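Long-range contacts in pyrrolidone-carboxylate peptidase (Pyrococcus furiosus, PDB 1X10), which removes the N-terminal pyroglutamyl (5-oxoproline) group from peptides, except where the second residue is proline, as a thiol peptidase of family C15: residues G7-G12 and L41-G46; I76-I81 and L115-I120. The protein carries 3 engineered substitutions. All coordinates share one frame; numbering follows the deposited sequence.

Interaction 1. Residues G7-G12 and L41-G46; sequences GFEPFG and LPVVFG
E9 reaches across to segment 41-46 of the same chain and takes the backbone N-H of V43 on its carboxylate. The bond from V43 N to E9 OE2 is 2.9 Å long and fairly straight at hydrogen, but the N-H comes from above the carboxylate plane. CG of E9 lies between the backbone N and the carbonyl carbon (chi1 59°), and the chain is extended beyond it, which carries the carboxylate over P42 CA. Next to this bond, strands 2-8 and 34-41 of the alpha/beta sheet pair in parallel at their C-terminal ends and lead into loops beside the active site. L41 N donates a hydrogen bond to G7 O (2.8 Å), and E9 N donates one to L41 O. The F8 ring lies on the same sheet face as the L41 side chain. Its CE2 meets L41 CB at 3.9 Å, and P42 O sits at the ring edge. V43 crosses F8 at about a right angle, CG2 being 3.9 Å from F8 CD2. V43 CG1 packs on F11 CB at 3.7 Å. F8 also touches the engineered S142, at an active-site position. The polar tie beyond the paired strands is made by the E9 carboxylate, with V43 packing beside it.

Interaction 2. Residues I76-I81 and L115-I120; sequences ISIERI and LPIKKI
I78 lays its two branches against the first turn of helix 117-126, CG2 against I117 and CD1 against I120. This is a helix packed on the mixed sheet of an alpha/beta fold, through strand 76-83. The I78 and I117 side chains slide past each other in opposite directions. Their CG2 methyls meet at 3.5 Å, tighter than usual for carbons. With CG1 of I78 anti to the carbonyl carbon (chi1 -54°), CG2 faces I117 and the longer branch is directed to I120. That branch ends in CD1, which is 3.5 Å from I120 CG2 and also near I117 O. An alanine here would remove both branches and is likely to leave a gap beside I117 and I120. The side chain of E79, curated as an active-site residue, leaves the backbone on the side away from the helix. Its OE1 bonds to H166 ND1 and forms a salt bridge with R73. R80 crosses I117 at about a right angle, with CG 4.1 Å from I117 CD1. The end of R80 comes near K118. The two cations are probably held together by D100 of the second subunit, which forms salt bridges with both. D87 of that subunit adds a further salt bridge to R80. K118 NZ lies at the guanidinium edge, near its plane, 3.7 Å from R80 NH2.

In the fold
Interactions 1 and 2 reach the same mixed sheet on opposite sides of the chain's centre. Their centres are about 22 Å apart, and their nearest atoms are about 10 Å apart without touching. The active site relates them. It is marked by E79, H166 and the engineered S142, whose position holds the catalytic cysteine in the C15 family. Measured between nearest side-chain atoms, F8 of interaction 1 is about 4 Å from S142 and about 6 Å from H166. E79, in segment 76-81 of interaction 2, is about 3 Å from H166 and about 7 Å from S142. Interaction 1 touches no other chain of the assembly. Interaction 2 also extends to the second subunit, so it joins the active-site strand to a subunit interface.

Interaction 1. Residues G7-G12 and L41-G46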
ATOM      1  N   GLY A   7     -10.087  22.660  13.012  1.00 10.68           N
ATOM      2  CA  GLY A   7     -10.085  21.217  12.914  1.00 11.25           C
ATOM      3  C   GLY A   7     -11.483  20.839  12.453  1.00 12.01           C
ATOM      4  O   GLY A   7     -12.338  21.714  12.276  1.00 12.42           O
ATOM      5  N   PHE A   8     -11.729  19.551  12.250  1.00 11.93           N
ATOM      6  CA  PHE A   8     -13.041  19.092  11.804  1.00 12.26           C
ATOM      7  C   PHE A   8     -13.678  18.119  12.787  1.00 12.55           C
ATOM      8  O   PHE A   8     -12.989  17.455  13.559  1.00 12.49           O
ATOM      9  CB  PHE A   8     -12.941  18.398  10.441  1.00 11.88           C
ATOM     10  CG  PHE A   8     -12.830  19.337   9.271  1.00 11.33           C
ATOM     11  CD1 PHE A   8     -11.629  19.468   8.579  1.00 11.42           C
ATOM     12  CD2 PHE A   8     -13.944  20.046   8.822  1.00 11.23           C
ATOM     13  CE1 PHE A   8     -11.539  20.287   7.448  1.00 10.69           C
ATOM     14  CE2 PHE A   8     -13.867  20.869   7.694  1.00 10.89           C
ATOM     15  CZ  PHE A   8     -12.659  20.989   7.004  1.00 11.16           C
ATOM     16  N   GLU A   9     -15.001  18.047  12.748  1.00 12.96           N
ATOM     17  CA  GLU A   9     -15.757  17.134  13.596  1.00 13.58           C
ATOM     18  C   GLU A   9     -15.616  15.734  12.990  1.00 13.78           C
ATOM     19  O   GLU A   9     -15.091  15.577  11.885  1.00 13.91           O
ATOM     20  CB  GLU A   9     -17.235  17.540  13.602  1.00 14.34           C
ATOM     21  CG  GLU A   9     -17.858  17.525  12.205  1.00 14.50           C
ATOM     22  CD  GLU A   9     -19.328  17.927  12.195  1.00 15.02           C
ATOM     23  OE1 GLU A   9     -19.836  18.355  13.251  1.00 14.14           O
ATOM     24  OE2 GLU A   9     -19.969  17.818  11.123  1.00 14.14           O
ATOM     25  N   PRO A  10     -16.083  14.696  13.705  1.00 14.34           N
ATOM     26  CA  PRO A  10     -15.979  13.338  13.172  1.00 14.78           C
ATOM     27  C   PRO A  10     -16.797  13.217  11.887  1.00 15.39           C
ATOM     28  O   PRO A  10     -17.763  13.953  11.689  1.00 14.99           O
ATOM     29  CB  PRO A  10     -16.558  12.476  14.298  1.00 14.58           C
ATOM     30  CG  PRO A  10     -16.264  13.284  15.534  1.00 14.30           C
ATOM     31  CD  PRO A  10     -16.606  14.682  15.083  1.00 14.46           C
ATOM     32  N   PHE A  11     -16.413  12.292  11.017  1.00 15.99           N
ATOM     33  CA  PHE A  11     -17.133  12.091   9.766  1.00 17.30           C
ATOM     34  C   PHE A  11     -16.858  10.695   9.211  1.00 18.69           C
ATOM     35  O   PHE A  11     -15.969   9.988   9.686  1.00 18.00           O
ATOM     36  CB  PHE A  11     -16.702  13.146   8.743  1.00 17.46           C
ATOM     37  CG  PHE A  11     -15.306  12.943   8.214  1.00 16.81           C
ATOM     38  CD1 PHE A  11     -15.093  12.253   7.025  1.00 16.97           C
ATOM     39  CD2 PHE A  11     -14.203  13.410   8.925  1.00 16.69           C
ATOM     40  CE1 PHE A  11     -13.800  12.028   6.549  1.00 17.24           C
ATOM     41  CE2 PHE A  11     -12.907  13.191   8.462  1.00 16.50           C
ATOM     42  CZ  PHE A  11     -12.703  12.501   7.275  1.00 16.81           C
ATOM     43  N   GLY A  12     -17.635  10.304   8.206  1.00 19.52           N
ATOM     44  CA  GLY A  12     -17.451   9.008   7.577  1.00 20.99           C
ATOM     45  C   GLY A  12     -17.570   7.791   8.475  1.00 22.46           C
ATOM     46  O   GLY A  12     -16.975   6.753   8.190  1.00 22.97           O
ATOM     47  N   LEU A  41     -14.787  22.922  12.743  1.00 13.03           N
ATOM     48  CA  LEU A  41     -15.693  23.112  11.613  1.00 12.94           C
ATOM     49  C   LEU A  41     -16.506  21.857  11.332  1.00 12.86           C
ATOM     50  O   LEU A  41     -16.038  20.740  11.555  1.00 12.49           O
ATOM     51  CB  LEU A  41     -14.898  23.469  10.359  1.00 13.28           C
ATOM     52  CG  LEU A  41     -14.058  24.742  10.442  1.00 13.36           C
ATOM     53  CD1 LEU A  41     -13.230  24.894   9.161  1.00 13.79           C
ATOM     54  CD2 LEU A  41     -14.979  25.941  10.637  1.00 13.09           C
ATOM     55  N   PRO A  42     -17.743  22.024  10.842  1.00 12.48           N
ATOM     56  CA  PRO A  42     -18.576  20.860  10.540  1.00 12.88           C
ATOM     57  C   PRO A  42     -18.122  20.268   9.207  1.00 12.46           C
ATOM     58  O   PRO A  42     -17.610  20.991   8.355  1.00 12.29           O
ATOM     59  CB  PRO A  42     -19.976  21.460  10.452  1.00 13.17           C
ATOM     60  CG  PRO A  42     -19.702  22.808   9.831  1.00 12.75           C
ATOM     61  CD  PRO A  42     -18.484  23.279  10.615  1.00 12.62           C
ATOM     62  N   VAL A  43     -18.277  18.959   9.039  1.00 11.64           N
ATOM     63  CA  VAL A  43     -17.896  18.321   7.784  1.00 12.66           C
ATOM     64  C   VAL A  43     -19.174  18.323   6.948  1.00 13.22           C
ATOM     65  O   VAL A  43     -19.781  17.283   6.681  1.00 12.40           O
ATOM     66  CB  VAL A  43     -17.394  16.876   8.015  1.00 13.12           C
ATOM     67  CG1 VAL A  43     -16.995  16.239   6.687  1.00 13.29           C
ATOM     68  CG2 VAL A  43     -16.183  16.894   8.953  1.00 12.83           C
ATOM     69  N   VAL A  44     -19.567  19.526   6.541  1.00 12.92           N
ATOM     70  CA  VAL A  44     -20.789  19.740   5.778  1.00 13.52           C
ATOM     71  C   VAL A  44     -20.591  20.877   4.785  1.00 13.41           C
ATOM     72  O   VAL A  44     -20.234  21.983   5.175  1.00 12.60           O
ATOM     73  CB  VAL A  44     -21.944  20.137   6.725  1.00 14.03           C
ATOM     74  CG1 VAL A  44     -23.227  20.367   5.922  1.00 14.21           C
ATOM     75  CG2 VAL A  44     -22.134  19.062   7.797  1.00 14.18           C
ATOM     76  N   PHE A  45     -20.822  20.612   3.504  1.00 13.84           N
ATOM     77  CA  PHE A  45     -20.670  21.657   2.504  1.00 14.49           C
ATOM     78  C   PHE A  45     -21.698  22.755   2.779  1.00 14.88           C
ATOM     79  O   PHE A  45     -22.815  22.472   3.206  1.00 14.48           O
ATOM     80  CB  PHE A  45     -20.881  21.098   1.095  1.00 14.68           C
ATOM     81  CG  PHE A  45     -19.817  20.132   0.658  1.00 14.65           C
ATOM     82  CD1 PHE A  45     -20.073  18.765   0.602  1.00 14.76           C
ATOM     83  CD2 PHE A  45     -18.557  20.593   0.291  1.00 14.28           C
ATOM     84  CE1 PHE A  45     -19.087  17.870   0.178  1.00 14.79           C
ATOM     85  CE2 PHE A  45     -17.565  19.712  -0.133  1.00 14.48           C
ATOM     86  CZ  PHE A  45     -17.832  18.345  -0.191  1.00 14.41           C
ATOM     87  N   GLY A  46     -21.314  24.002   2.522  1.00 15.24           N
ATOM     88  CA  GLY A  46     -22.212  25.118   2.765  1.00 15.77           C
ATOM     89  C   GLY A  46     -22.071  25.608   4.194  1.00 16.24           C
ATOM     90  O   GLY A  46     -21.544  26.694   4.439  1.00 16.44           O
TER

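Interaction 2. Residues I76-I81 and L115-I120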
ATOM      1  N   ILE A  76       2.705  13.394   8.448  1.00  9.99           N
ATOM      2  CA  ILE A  76       2.105  14.721   8.388  1.00  9.82           C
ATOM      3  C   ILE A  76       2.258  15.206   6.953  1.00  9.90           C
ATOM      4  O   ILE A  76       3.321  15.041   6.345  1.00 10.56           O
ATOM      5  CB  ILE A  76       2.841  15.720   9.312  1.00  9.80           C
ATOM      6  CG1 ILE A  76       2.691  15.301  10.781  1.00  9.74           C
ATOM      7  CG2 ILE A  76       2.302  17.138   9.084  1.00  9.40           C
ATOM      8  CD1 ILE A  76       1.252  15.306  11.300  1.00  9.48           C
ATOM      9  N   SER A  77       1.206  15.782   6.389  1.00  9.77           N
ATOM     10  CA  SER A  77       1.300  16.292   5.035  1.00 10.06           C
ATOM     11  C   SER A  77       0.853  17.741   4.985  1.00 10.08           C
ATOM     12  O   SER A  77      -0.175  18.113   5.554  1.00 10.17           O
ATOM     13  CB  SER A  77       0.482  15.434   4.055  1.00 10.45           C
ATOM     14  OG  SER A  77      -0.861  15.279   4.470  1.00 11.11           O
ATOM     15  N   ILE A  78       1.653  18.553   4.310  1.00  9.75           N
ATOM     16  CA  ILE A  78       1.386  19.979   4.162  1.00  9.87           C
ATOM     17  C   ILE A  78       0.913  20.204   2.729  1.00  9.87           C
ATOM     18  O   ILE A  78       1.638  19.914   1.776  1.00  9.23           O
ATOM     19  CB  ILE A  78       2.665  20.783   4.441  1.00 10.75           C
ATOM     20  CG1 ILE A  78       3.225  20.379   5.814  1.00 11.62           C
ATOM     21  CG2 ILE A  78       2.360  22.276   4.411  1.00 11.62           C
ATOM     22  CD1 ILE A  78       4.708  20.704   6.014  1.00 12.87           C
ATOM     23  N   GLU A  79      -0.312  20.707   2.590  1.00  9.16           N
ATOM     24  CA  GLU A  79      -0.915  20.932   1.281  1.00  9.49           C
ATOM     25  C   GLU A  79      -0.326  22.111   0.511  1.00  9.84           C
ATOM     26  O   GLU A  79      -0.256  23.238   1.001  1.00  9.15           O
ATOM     27  CB  GLU A  79      -2.431  21.108   1.432  1.00  9.85           C
ATOM     28  CG  GLU A  79      -3.124  19.938   2.135  1.00  9.28           C
ATOM     29  CD  GLU A  79      -2.979  18.622   1.380  1.00 10.23           C
ATOM     30  OE1 GLU A  79      -3.244  17.553   1.982  1.00 10.43           O
ATOM     31  OE2 GLU A  79      -2.610  18.648   0.185  1.00  9.28           O
ATOM     32  N   ARG A  80       0.088  21.830  -0.713  1.00 10.37           N
ATOM     33  CA  ARG A  80       0.679  22.840  -1.573  1.00 11.60           C
ATOM     34  C   ARG A  80      -0.359  23.664  -2.318  1.00 10.75           C
ATOM     35  O   ARG A  80      -0.170  24.863  -2.540  1.00  9.94           O
ATOM     36  CB  ARG A  80       1.592  22.161  -2.595  1.00 12.76           C
ATOM     37  CG  ARG A  80       2.302  23.102  -3.553  1.00 15.96           C
ATOM     38  CD  ARG A  80       3.251  22.312  -4.449  1.00 18.34           C
ATOM     39  NE  ARG A  80       4.613  22.823  -4.343  1.00 22.52           N
ATOM     40  CZ  ARG A  80       5.682  22.074  -4.119  1.00 21.92           C
ATOM     41  NH1 ARG A  80       5.563  20.763  -3.973  1.00 23.33           N
ATOM     42  NH2 ARG A  80       6.872  22.641  -4.040  1.00 25.28           N
ATOM     43  N   ILE A  81      -1.469  23.028  -2.673  1.00 10.76           N
ATOM     44  CA  ILE A  81      -2.481  23.709  -3.468  1.00 10.83           C
ATOM     45  C   ILE A  81      -3.945  23.380  -3.161  1.00  9.88           C
ATOM     46  O   ILE A  81      -4.294  22.241  -2.824  1.00  9.43           O
ATOM     47  CB  ILE A  81      -2.202  23.412  -4.958  1.00 12.16           C
ATOM     48  CG1 ILE A  81      -3.107  24.243  -5.868  1.00 12.61           C
ATOM     49  CG2 ILE A  81      -2.409  21.931  -5.227  1.00 12.14           C
ATOM     50  CD1 ILE A  81      -2.803  24.028  -7.348  1.00 13.12           C
ATOM     51  N   LEU A 115       1.529  29.457   3.283  1.00 11.07           N
ATOM     52  CA  LEU A 115       2.287  29.121   4.478  1.00 11.54           C
ATOM     53  C   LEU A 115       3.674  28.786   3.945  1.00 12.04           C
ATOM     54  O   LEU A 115       3.821  28.400   2.782  1.00 12.96           O
ATOM     55  CB  LEU A 115       1.708  27.879   5.169  1.00 12.03           C
ATOM     56  CG  LEU A 115       0.314  27.960   5.799  1.00 11.48           C
ATOM     57  CD1 LEU A 115      -0.052  26.599   6.367  1.00 11.28           C
ATOM     58  CD2 LEU A 115       0.304  29.011   6.900  1.00 11.66           C
ATOM     59  N   PRO A 116       4.718  28.958   4.766  1.00 12.24           N
ATOM     60  CA  PRO A 116       6.070  28.637   4.299  1.00 12.79           C
ATOM     61  C   PRO A 116       6.201  27.115   4.414  1.00 13.11           C
ATOM     62  O   PRO A 116       6.878  26.600   5.303  1.00 12.69           O
ATOM     63  CB  PRO A 116       6.955  29.392   5.286  1.00 12.48           C
ATOM     64  CG  PRO A 116       6.158  29.294   6.573  1.00 12.54           C
ATOM     65  CD  PRO A 116       4.741  29.568   6.108  1.00 12.45           C
ATOM     66  N   ILE A 117       5.538  26.405   3.502  1.00 13.69           N
ATOM     67  CA  ILE A 117       5.510  24.948   3.538  1.00 14.11           C
ATOM     68  C   ILE A 117       6.845  24.218   3.564  1.00 14.80           C
ATOM     69  O   ILE A 117       6.987  23.238   4.295  1.00 14.64           O
ATOM     70  CB  ILE A 117       4.625  24.372   2.400  1.00 13.99           C
ATOM     71  CG1 ILE A 117       5.254  24.626   1.032  1.00 14.52           C
ATOM     72  CG2 ILE A 117       3.238  25.013   2.457  1.00 13.14           C
ATOM     73  CD1 ILE A 117       4.442  24.007  -0.117  1.00 15.49           C
ATOM     74  N   LYS A 118       7.825  24.673   2.790  1.00 15.30           N
ATOM     75  CA  LYS A 118       9.124  24.002   2.799  1.00 16.27           C
ATOM     76  C   LYS A 118       9.845  24.189   4.138  1.00 15.73           C
ATOM     77  O   LYS A 118      10.470  23.257   4.643  1.00 15.64           O
ATOM     78  CB  LYS A 118      10.001  24.497   1.642  1.00 16.87           C
ATOM     79  CG  LYS A 118       9.563  23.985   0.262  1.00 18.46           C
ATOM     80  CD  LYS A 118       9.547  22.450   0.221  1.00 20.00           C
ATOM     81  CE  LYS A 118       9.072  21.894  -1.126  1.00 20.94           C
ATOM     82  NZ  LYS A 118      10.039  22.124  -2.235  1.00 21.55           N
ATOM     83  N   LYS A 119       9.760  25.386   4.714  1.00 15.57           N
ATOM     84  CA  LYS A 119      10.399  25.639   6.003  1.00 15.59           C
ATOM     85  C   LYS A 119       9.712  24.832   7.105  1.00 14.71           C
ATOM     86  O   LYS A 119      10.364  24.335   8.026  1.00 13.99           O
ATOM     87  CB  LYS A 119      10.355  27.128   6.348  1.00 16.13           C
ATOM     88  CG  LYS A 119      11.266  27.985   5.486  1.00 17.95           C
ATOM     89  CD  LYS A 119      11.267  29.424   5.960  1.00 19.62           C
ATOM     90  CE  LYS A 119      12.267  30.263   5.177  1.00 21.14           C
ATOM     91  NZ  LYS A 119      12.251  31.686   5.617  1.00 22.65           N
ATOM     92  N   ILE A 120       8.392  24.710   7.015  1.00 14.38           N
ATOM     93  CA  ILE A 120       7.642  23.942   7.999  1.00 13.69           C
ATOM     94  C   ILE A 120       8.082  22.476   7.918  1.00 14.59           C
ATOM     95  O   ILE A 120       8.383  21.855   8.935  1.00 13.75           O
ATOM     96  CB  ILE A 120       6.119  24.057   7.742  1.00 13.81           C
ATOM     97  CG1 ILE A 120       5.657  25.482   8.054  1.00 13.05           C
ATOM     98  CG2 ILE A 120       5.359  23.049   8.586  1.00 13.04           C
ATOM     99  CD1 ILE A 120       4.205  25.758   7.700  1.00 13.82           C
TER